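Local coordinates for odorant binding protein ASP5 (Apis mellifera, PDB 3R72) that probably binds small hydrophobic odorants in a helical pocket and carries them in the honeybee antenna, here holding two molecules of n-butyl-benzenesulfonamide, at residues Q106-H111 with E117-P122; E28-M33 with Q45-C50. All blocks are in the same frame, centred on the assembly; numbering follows the deposited sequence.

Contact 1: Q106-H111 with E117-P122; sequences QYVQCH and EKFFFP. With NBB (N-butyl-benzenesulfonamide), chain B; NBB (N-butyl-benzenesulfonamide), chain C.
Val-108 sends its two methyls to two different phenylalanines of the C-terminal tail. CG1, anti to the backbone N (chi1 171°), meets the edge of the Phe-119 ring near its plane, 3.6 Å from CZ. The other branch, CG2, lies 3.5 Å from CE1 of Phe-121 and meets that ring obliquely. Both phenylalanine side chains cross the valine at about a right angle. No hydrogen bond joins the helix to residues 117-122; the direct contacts are apolar, with the chain B n-butyl-benzenesulfonamide packed against both segments, and Phe-119 also reaches the backbone of His-111 with CD1.

Tyr-107 and His-111 turn to this ligand. One face of the His-111 ring covers the C1-C2 side of its phenyl ring, C2 sitting 3.7 Å above the imidazole plane, over its centre, with the two rings tilted against each other. Tyr-107 brings CE2 to 3.8 Å from the same C2, while CD1 of Phe-121 approaches C5 from the tail. Cut back to an alanine, His-111 would probably lose the flat surface over C1 and C2 and leave a gap against the phenyl ring.

Phe-120 points elsewhere: one face of its ring takes the butyl end of the chain C ligand, with C14 3.6 Å from CG. As in several insect odorant-binding proteins of the PBP/GOBP family, the C-terminal segment folds inward as a wall of the binding cavity, here lining it for both ligands.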
ATOM      1  N   GLN A 106       2.351   2.942  -8.804  1.00  5.87           N
ATOM      2  CA  GLN A 106       3.791   2.926  -8.996  1.00  6.99           C
ATOM      3  C   GLN A 106       4.516   2.811  -7.649  1.00  6.56           C
ATOM      4  O   GLN A 106       5.508   2.106  -7.531  1.00  7.09           O
ATOM      5  CB  GLN A 106       4.247   4.185  -9.737  1.00  7.43           C
ATOM      6  CG  GLN A 106       3.826   4.267 -11.214  1.00  9.24           C
ATOM      7  CD  GLN A 106       3.771   5.689 -11.727  1.00 10.34           C
ATOM      8  OE1 GLN A 106       4.428   6.577 -11.186  1.00 11.41           O
ATOM      9  NE2 GLN A 106       2.964   5.921 -12.761  1.00 13.27           N
ATOM     10  N   TYR A 107       4.036   3.519  -6.633  1.00  6.01           N
ATOM     11  CA  TYR A 107       4.649   3.475  -5.310  1.00  6.20           C
ATOM     12  C   TYR A 107       4.540   2.074  -4.702  1.00  6.10           C
ATOM     13  O   TYR A 107       5.503   1.529  -4.156  1.00  6.34           O
ATOM     14  CB  TYR A 107       3.999   4.545  -4.404  1.00  6.68           C
ATOM     15  CG  TYR A 107       4.649   4.587  -3.050  1.00  6.98           C
ATOM     16  CD1 TYR A 107       5.856   5.254  -2.884  1.00  8.47           C
ATOM     17  CD2 TYR A 107       4.117   3.935  -1.965  1.00  8.58           C
ATOM     18  CE1 TYR A 107       6.528   5.258  -1.689  1.00  8.71           C
ATOM     19  CE2 TYR A 107       4.782   3.951  -0.752  1.00  8.45           C
ATOM     20  CZ  TYR A 107       5.994   4.605  -0.633  1.00  8.50           C
ATOM     21  OH  TYR A 107       6.682   4.587   0.546  1.00 11.31           O
ATOM     22  N   VAL A 108       3.362   1.475  -4.820  1.00  5.99           N
ATOM     23  CA  VAL A 108       3.142   0.118  -4.345  1.00  6.58           C
ATOM     24  C   VAL A 108       4.092  -0.864  -5.055  1.00  6.26           C
ATOM     25  O   VAL A 108       4.678  -1.728  -4.419  1.00  6.72           O
ATOM     26  CB  VAL A 108       1.646  -0.278  -4.516  1.00  6.58           C
ATOM     27  CG1 VAL A 108       1.443  -1.758  -4.223  1.00  7.51           C
ATOM     28  CG2 VAL A 108       0.784   0.591  -3.608  1.00  7.77           C
ATOM     29  N   GLN A 109       4.250  -0.722  -6.363  1.00  6.77           N
ATOM     30  CA  GLN A 109       5.185  -1.555  -7.125  1.00  7.33           C
ATOM     31  C   GLN A 109       6.625  -1.347  -6.661  1.00  6.98           C
ATOM     32  O   GLN A 109       7.395  -2.305  -6.610  1.00  7.73           O
ATOM     33  CB  GLN A 109       5.086  -1.262  -8.613  1.00  7.90           C
ATOM     34  CG  GLN A 109       3.848  -1.828  -9.250  1.00  9.51           C
ATOM     35  CD  GLN A 109       3.650  -1.302 -10.644  1.00 11.99           C
ATOM     36  OE1 GLN A 109       3.081  -0.220 -10.840  1.00 15.65           O
ATOM     37  NE2 GLN A 109       4.127  -2.046 -11.617  1.00 12.78           N
ATOM     38  N   CYS A 110       7.006  -0.124  -6.315  1.00  6.89           N
ATOM     39  CA  CYS A 110       8.347   0.118  -5.787  1.00  7.35           C
ATOM     40  C   CYS A 110       8.556  -0.653  -4.492  1.00  6.85           C
ATOM     41  O   CYS A 110       9.586  -1.283  -4.289  1.00  7.61           O
ATOM     42  CB  CYS A 110       8.581   1.609  -5.562  1.00  7.19           C
ATOM     43  SG  CYS A 110      10.234   1.985  -4.907  1.00  9.35           S
ATOM     44  N   HIS A 111       7.563  -0.633  -3.615  1.00  7.39           N
ATOM     45  CA  HIS A 111       7.649  -1.397  -2.377  1.00  7.62           C
ATOM     46  C   HIS A 111       7.802  -2.896  -2.656  1.00  7.44           C
ATOM     47  O   HIS A 111       8.637  -3.569  -2.042  1.00  8.53           O
ATOM     48  CB  HIS A 111       6.404  -1.138  -1.539  1.00  8.29           C
ATOM     49  CG  HIS A 111       6.608  -0.118  -0.466  1.00  9.13           C
ATOM     50  ND1 HIS A 111       6.717   1.244  -0.664  1.00 10.92           N
ATOM     51  CD2 HIS A 111       6.689  -0.306   0.865  1.00  8.27           C
ATOM     52  CE1 HIS A 111       6.875   1.842   0.509  1.00  8.81           C
ATOM     53  NE2 HIS A 111       6.863   0.920   1.451  1.00 11.52           N
ATOM     54  N   GLU A 117       9.156 -11.011  -1.250  1.00 10.38           N
ATOM     55  CA  GLU A 117       8.744 -12.054  -0.308  1.00 11.23           C
ATOM     56  C   GLU A 117       7.840 -11.514   0.785  1.00 12.32           C
ATOM     57  O   GLU A 117       6.856 -12.157   1.167  1.00 13.72           O
ATOM     58  CB  GLU A 117       9.957 -12.732   0.334  1.00 10.86           C
ATOM     59  CG  GLU A 117       9.584 -13.844   1.327  1.00 11.44           C
ATOM     60  CD  GLU A 117      10.739 -14.349   2.174  1.00 11.03           C
ATOM     61  OE1 GLU A 117      11.802 -13.705   2.193  1.00 11.13           O
ATOM     62  OE2 GLU A 117      10.563 -15.396   2.824  1.00 11.77           O
ATOM     63  N   LYS A 118       8.198 -10.355   1.316  1.00 12.51           N
ATOM     64  CA  LYS A 118       7.510  -9.808   2.474  1.00 13.57           C
ATOM     65  C   LYS A 118       6.452  -8.754   2.139  1.00 12.53           C
ATOM     66  O   LYS A 118       5.776  -8.265   3.037  1.00 14.60           O
ATOM     67  CB  LYS A 118       8.534  -9.263   3.467  1.00 14.86           C
ATOM     68  CG  LYS A 118       9.547 -10.326   3.900  1.00 19.02           C
ATOM     69  CD  LYS A 118      10.187 -10.040   5.237  1.00 24.65           C
ATOM     70  CE  LYS A 118      11.045 -11.222   5.679  1.00 27.75           C
ATOM     71  NZ  LYS A 118      11.641 -11.012   7.031  1.00 30.12           N
ATOM     72  N   PHE A 119       6.269  -8.430   0.863  1.00 11.27           N
ATOM     73  CA  PHE A 119       5.273  -7.431   0.455  1.00 10.21           C
ATOM     74  C   PHE A 119       3.896  -7.732   1.013  1.00 10.17           C
ATOM     75  O   PHE A 119       3.459  -8.872   1.009  1.00 11.08           O
ATOM     76  CB  PHE A 119       5.201  -7.423  -1.056  1.00  9.83           C
ATOM     77  CG  PHE A 119       4.129  -6.530  -1.621  1.00  9.41           C
ATOM     78  CD1 PHE A 119       4.341  -5.166  -1.837  1.00  9.74           C
ATOM     79  CD2 PHE A 119       2.907  -7.058  -1.973  1.00  9.88           C
ATOM     80  CE1 PHE A 119       3.338  -4.373  -2.390  1.00  9.00           C
ATOM     81  CE2 PHE A 119       1.910  -6.273  -2.526  1.00  8.73           C
ATOM     82  CZ  PHE A 119       2.140  -4.937  -2.738  1.00  8.57           C
ATOM     83  N   PHE A 120       3.209  -6.679   1.455  1.00  9.84           N
ATOM     84  CA  PHE A 120       1.818  -6.729   1.889  1.00 10.21           C
ATOM     85  C   PHE A 120       1.139  -5.432   1.481  1.00 10.37           C
ATOM     86  O   PHE A 120       1.695  -4.370   1.667  1.00 12.25           O
ATOM     87  CB  PHE A 120       1.742  -6.887   3.405  1.00 10.84           C
ATOM     88  CG  PHE A 120       0.331  -6.948   3.937  1.00 12.36           C
ATOM     89  CD1 PHE A 120      -0.301  -8.168   4.068  1.00 15.54           C
ATOM     90  CD2 PHE A 120      -0.368  -5.791   4.272  1.00 12.92           C
ATOM     91  CE1 PHE A 120      -1.604  -8.241   4.544  1.00 16.14           C
ATOM     92  CE2 PHE A 120      -1.677  -5.857   4.747  1.00 13.90           C
ATOM     93  CZ  PHE A 120      -2.292  -7.086   4.878  1.00 15.85           C
ATOM     94  N   PHE A 121      -0.055  -5.527   0.930  1.00  9.90           N
ATOM     95  CA  PHE A 121      -0.891  -4.365   0.687  1.00  9.27           C
ATOM     96  C   PHE A 121      -2.314  -4.782   1.069  1.00  9.35           C
ATOM     97  O   PHE A 121      -2.736  -5.878   0.732  1.00 10.78           O
ATOM     98  CB  PHE A 121      -0.827  -3.918  -0.777  1.00  9.71           C
ATOM     99  CG  PHE A 121      -1.456  -2.582  -1.007  1.00  8.67           C
ATOM    100  CD1 PHE A 121      -0.746  -1.416  -0.741  1.00  9.56           C
ATOM    101  CD2 PHE A 121      -2.772  -2.474  -1.411  1.00  7.44           C
ATOM    102  CE1 PHE A 121      -1.321  -0.171  -0.912  1.00  8.47           C
ATOM    103  CE2 PHE A 121      -3.349  -1.236  -1.602  1.00  7.01           C
ATOM    104  CZ  PHE A 121      -2.622  -0.085  -1.345  1.00  7.31           C
ATOM    105  N   PRO A 122      -3.064  -3.919   1.768  1.00  8.88           N
ATOM    106  CA  PRO A 122      -4.401  -4.326   2.221  1.00  9.59           C
ATOM    107  C   PRO A 122      -5.315  -4.795   1.094  1.00 10.72           C
ATOM    108  O   PRO A 122      -6.040  -5.793   1.278  1.00 12.41           O
ATOM    109  CB  PRO A 122      -4.948  -3.052   2.871  1.00  9.56           C
ATOM    110  CG  PRO A 122      -3.760  -2.354   3.344  1.00  9.54           C
ATOM    111  CD  PRO A 122      -2.684  -2.608   2.313  1.00  9.06           C
ATOM    112  OXT PRO A 122      -5.335  -4.177   0.014  1.00 11.51           O
TER
HETATM  113  O1S NBB B   1       0.278   3.129   2.269  0.70  9.11           O
HETATM  114  S   NBB B   1       0.299   1.779   2.696  0.70  9.23           S
HETATM  115  O2S NBB B   1      -0.973   1.110   2.708  0.70 11.35           O
HETATM  116  N10 NBB B   1       0.896   1.775   4.181  0.70  9.86           N
HETATM  117  C11 NBB B   1       2.178   2.388   4.459  1.00 11.94           C
HETATM  118  C12 NBB B   1       2.953   1.625   5.517  1.00 13.40           C
HETATM  119  C13 NBB B   1       3.452   0.257   5.052  1.00 14.28           C
HETATM  120  C14 NBB B   1       4.579   0.403   4.052  1.00 16.31           C
HETATM  121  C4  NBB B   1       1.335   0.938   1.743  0.70  8.06           C
HETATM  122  C5  NBB B   1       1.481  -0.434   1.959  0.70  9.06           C
HETATM  123  C6  NBB B   1       2.360  -1.197   1.176  0.70  8.97           C
HETATM  124  C1  NBB B   1       3.106  -0.614   0.165  0.70  9.15           C
HETATM  125  C2  NBB B   1       2.961   0.732  -0.078  0.70  8.35           C
HETATM  126  C3  NBB B   1       2.096   1.502   0.697  0.70  8.96           C
HETATM  127  O1S NBB C 124      -0.402  -2.234   5.005  0.70 15.25           O
HETATM  128  S   NBB C 124      -0.205  -1.519   6.235  0.70 13.52           S
HETATM  129  O2S NBB C 124       0.182  -0.149   6.053  0.70 14.83           O
HETATM  130  N10 NBB C 124       0.962  -2.256   7.042  0.70 12.58           N
HETATM  131  C11 NBB C 124       0.855  -3.668   7.363  0.70 13.47           C
HETATM  132  C12 NBB C 124       2.225  -4.295   7.581  0.70 14.77           C
HETATM  133  C13 NBB C 124       2.129  -5.654   8.257  0.70 16.42           C
HETATM  134  C14 NBB C 124       1.540  -6.697   7.338  0.70 17.42           C
HETATM  135  C4  NBB C 124      -1.550  -1.557   7.146  0.70 11.87           C
HETATM  136  C5  NBB C 124      -1.939  -0.460   7.928  0.70 11.53           C
HETATM  137  C6  NBB C 124      -3.090  -0.491   8.721  0.70 12.45           C
HETATM  138  C1  NBB C 124      -3.857  -1.646   8.759  0.70 12.78           C
HETATM  139  C2  NBB C 124      -3.483  -2.741   7.999  0.70 12.71           C
HETATM  140  C3  NBB C 124      -2.342  -2.699   7.198  0.70 12.82           C

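Contact 2: E28-M33 with Q45-C50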
ATOM      1  N   GLU A  28      -9.601 -11.273  -6.355  1.00  9.59           N
ATOM      2  CA  GLU A  28      -8.527 -11.924  -7.077  1.00  9.20           C
ATOM      3  C   GLU A  28      -7.524 -10.893  -7.613  1.00  8.39           C
ATOM      4  O   GLU A  28      -6.310 -11.071  -7.505  1.00  8.12           O
ATOM      5  CB  GLU A  28      -9.090 -12.755  -8.244  1.00  9.48           C
ATOM      6  CG  GLU A  28      -7.985 -13.408  -9.061  1.00  9.67           C
ATOM      7  CD  GLU A  28      -8.435 -14.026 -10.364  1.00  9.88           C
ATOM      8  OE1 GLU A  28      -9.644 -14.155 -10.632  1.00 10.01           O
ATOM      9  OE2 GLU A  28      -7.522 -14.385 -11.142  1.00 11.08           O
ATOM     10  N   LEU A  29      -8.024  -9.824  -8.212  1.00  8.03           N
ATOM     11  CA  LEU A  29      -7.165  -8.838  -8.830  1.00  8.42           C
ATOM     12  C   LEU A  29      -6.292  -8.147  -7.759  1.00  8.05           C
ATOM     13  O   LEU A  29      -5.097  -7.924  -7.951  1.00  8.68           O
ATOM     14  CB  LEU A  29      -8.052  -7.858  -9.603  1.00  8.84           C
ATOM     15  CG  LEU A  29      -7.318  -6.834 -10.457  1.00  9.31           C
ATOM     16  CD1 LEU A  29      -6.462  -7.499 -11.526  1.00 11.55           C
ATOM     17  CD2 LEU A  29      -8.320  -5.888 -11.081  1.00 11.28           C
ATOM     18  N   VAL A  30      -6.875  -7.872  -6.599  1.00  8.22           N
ATOM     19  CA  VAL A  30      -6.112  -7.286  -5.503  1.00  8.93           C
ATOM     20  C   VAL A  30      -5.073  -8.277  -4.966  1.00  9.06           C
ATOM     21  O   VAL A  30      -3.925  -7.912  -4.753  1.00  9.76           O
ATOM     22  CB  VAL A  30      -7.043  -6.807  -4.384  1.00  9.00           C
ATOM     23  CG1 VAL A  30      -6.238  -6.353  -3.180  1.00  9.78           C
ATOM     24  CG2 VAL A  30      -7.957  -5.698  -4.907  1.00  9.67           C
ATOM     25  N   ASP A  31      -5.485  -9.529  -4.748  1.00  9.64           N
ATOM     26  CA  ASP A  31      -4.568 -10.562  -4.269  1.00 10.59           C
ATOM     27  C   ASP A  31      -3.412 -10.839  -5.226  1.00  9.81           C
ATOM     28  O   ASP A  31      -2.337 -11.283  -4.809  1.00 10.81           O
ATOM     29  CB  ASP A  31      -5.306 -11.884  -4.040  1.00 11.37           C
ATOM     30  CG  ASP A  31      -6.106 -11.905  -2.775  1.00 14.38           C
ATOM     31  OD1 ASP A  31      -5.718 -11.232  -1.797  1.00 16.87           O
ATOM     32  OD2 ASP A  31      -7.110 -12.652  -2.766  1.00 18.33           O
ATOM     33  N   GLY A  32      -3.619 -10.570  -6.504  1.00  9.17           N
ATOM     34  CA  GLY A  32      -2.570 -10.781  -7.483  1.00  8.94           C
ATOM     35  C   GLY A  32      -1.326  -9.951  -7.234  1.00  7.95           C
ATOM     36  O   GLY A  32      -0.221 -10.372  -7.570  1.00  8.72           O
ATOM     37  N   MET A  33      -1.470  -8.774  -6.639  1.00  7.90           N
ATOM     38  CA  MET A  33      -0.306  -7.922  -6.389  1.00  8.53           C
ATOM     39  C   MET A  33       0.748  -8.621  -5.518  1.00  9.56           C
ATOM     40  O   MET A  33       1.951  -8.486  -5.767  1.00 10.23           O
ATOM     41  CB  MET A  33      -0.721  -6.584  -5.778  1.00  8.32           C
ATOM     42  CG  MET A  33      -1.554  -5.722  -6.732  1.00  8.26           C
ATOM     43  SD  MET A  33      -1.822  -4.041  -6.127  1.00  8.49           S
ATOM     44  CE  MET A  33      -2.920  -4.331  -4.731  1.00  9.45           C
ATOM     45  N   GLN A  45      -5.339   0.200 -10.133  1.00  6.57           N
ATOM     46  CA  GLN A  45      -4.574   1.372  -9.727  1.00  7.11           C
ATOM     47  C   GLN A  45      -5.385   2.232  -8.761  1.00  7.46           C
ATOM     48  O   GLN A  45      -4.903   2.638  -7.695  1.00  7.66           O
ATOM     49  CB  GLN A  45      -4.139   2.157 -10.963  1.00  7.63           C
ATOM     50  CG  GLN A  45      -3.158   1.378 -11.827  1.00  8.11           C
ATOM     51  CD  GLN A  45      -2.896   1.955 -13.192  1.00  9.78           C
ATOM     52  OE1 GLN A  45      -3.548   2.895 -13.636  1.00 11.06           O
ATOM     53  NE2 GLN A  45      -1.916   1.379 -13.873  1.00 12.49           N
ATOM     54  N   CYS A  46      -6.643   2.487  -9.097  1.00  7.51           N
ATOM     55  CA  CYS A  46      -7.486   3.310  -8.225  1.00  8.50           C
ATOM     56  C   CYS A  46      -7.821   2.640  -6.899  1.00  7.68           C
ATOM     57  O   CYS A  46      -7.997   3.341  -5.905  1.00  7.80           O
ATOM     58  CB  CYS A  46      -8.738   3.755  -8.961  1.00  9.71           C
ATOM     59  SG  CYS A  46      -8.387   4.900 -10.361  1.00 14.52           S
ATOM     60  N   TYR A  47      -7.845   1.310  -6.858  1.00  7.13           N
ATOM     61  CA  TYR A  47      -7.974   0.602  -5.585  1.00  6.70           C
ATOM     62  C   TYR A  47      -6.815   0.976  -4.654  1.00  6.75           C
ATOM     63  O   TYR A  47      -7.021   1.215  -3.462  1.00  6.87           O
ATOM     64  CB  TYR A  47      -8.076  -0.916  -5.807  1.00  7.12           C
ATOM     65  CG  TYR A  47      -7.985  -1.714  -4.536  1.00  7.29           C
ATOM     66  CD1 TYR A  47      -9.116  -2.039  -3.793  1.00  8.27           C
ATOM     67  CD2 TYR A  47      -6.754  -2.115  -4.051  1.00  7.06           C
ATOM     68  CE1 TYR A  47      -9.006  -2.739  -2.596  1.00  7.80           C
ATOM     69  CE2 TYR A  47      -6.643  -2.818  -2.865  1.00  7.31           C
ATOM     70  CZ  TYR A  47      -7.774  -3.128  -2.148  1.00  7.78           C
ATOM     71  OH  TYR A  47      -7.682  -3.813  -0.960  1.00  8.59           O
ATOM     72  N   THR A  48      -5.594   1.015  -5.184  1.00  6.21           N
ATOM     73  CA  THR A  48      -4.466   1.376  -4.337  1.00  6.16           C
ATOM     74  C   THR A  48      -4.617   2.768  -3.761  1.00  5.94           C
ATOM     75  O   THR A  48      -4.261   3.009  -2.611  1.00  6.32           O
ATOM     76  CB  THR A  48      -3.081   1.173  -4.993  1.00  5.96           C
ATOM     77  OG1 THR A  48      -2.842   2.107  -6.052  1.00  6.81           O
ATOM     78  CG2 THR A  48      -2.895  -0.262  -5.474  1.00  6.58           C
ATOM     79  N   THR A  49      -5.132   3.694  -4.560  1.00  6.81           N
ATOM     80  CA  THR A  49      -5.362   5.041  -4.071  1.00  7.45           C
ATOM     81  C   THR A  49      -6.435   5.072  -2.981  1.00  7.24           C
ATOM     82  O   THR A  49      -6.299   5.798  -2.000  1.00  7.64           O
ATOM     83  CB  THR A  49      -5.770   5.990  -5.209  1.00  7.72           C
ATOM     84  OG1 THR A  49      -4.942   5.743  -6.349  1.00  8.57           O
ATOM     85  CG2 THR A  49      -5.663   7.457  -4.770  1.00 10.18           C
ATOM     86  N   CYS A  50      -7.494   4.296  -3.167  1.00  7.59           N
ATOM     87  CA  CYS A  50      -8.563   4.210  -2.190  1.00  8.27           C
ATOM     88  C   CYS A  50      -8.006   3.780  -0.829  1.00  7.37           C
ATOM     89  O   CYS A  50      -8.303   4.403   0.203  1.00  7.61           O
ATOM     90  CB  CYS A  50      -9.648   3.240  -2.689  1.00  8.81           C
ATOM     91  SG  CYS A  50     -11.077   3.020  -1.598  1.00 11.83           S
TER
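With CG1 of Val-30 anti to the backbone N (chi1 173°) and CG of Tyr-47 likewise anti to its own (chi1 171°), the valine fork and the phenol ring are brought together between the helices. CG2 of Val-30 sits over the middle of the ring, 3.6 Å from the centroid of Tyr-47 and 6° off its normal, a CH-pi contact with the methyl almost straight above the ring. CG1 lies farther along the ring, 3.6 Å from CE2 of Tyr-47, so one branch covers the centre and the other follows the rim toward the hydroxyl, which is itself hydrogen-bonded to OXT of Pro-122.

Met-33 closes one side of this patch. Its chain is extended at chi2 and bends at chi3 (-69°), putting SD 4.0 Å from CG2 of Thr-48 and CE 4.4 Å from CE2 of Tyr-47, a looser contact. Thr-48 offers its methyl to the sulfur while its hydroxyl turns back to its own helix: OG1 donates to O of Gln-45 at 2.7 Å, in the carbonyl plane and on a lone pair. This bond and one to Thr-104 of helix 100-114 help to hold the threonine's rotation and satisfy its buried hydroxyl.

The contact joins segment 28-33, on the short helix 27-32, to helix 42-54. Arg-16 and Leu-20 of helix 5-23 pack on Val-30, and Arg-16 also forms a salt bridge with Asp-31. Disulfides from Cys-50 to Cys-19 and from Cys-46 to Cys-101 tie helix 42-54 to helices 5-23 and 100-114.

Overall arrangement
Along the chain the two contacts come in series, contact 2 closing before contact 1 opens, and their centres lie 11 Å apart. Contact 2 joins helices 27-32 and 42-54, whereas contact 1 brings helix 100-114 together with the tail that follows it. They meet where that tail ends: the carboxylate OXT of Pro-122 lies 2.6 Å from OH of Tyr-47, a probable hydrogen bond, and the Phe-121 ring packs on Tyr-47, Thr-48 and Met-33. The last residues of the tail therefore rest on side chains of contact 2, while contact 1 carries the ligand-facing side of the same tail, linking the pocket wall to the disulfide-tied helices.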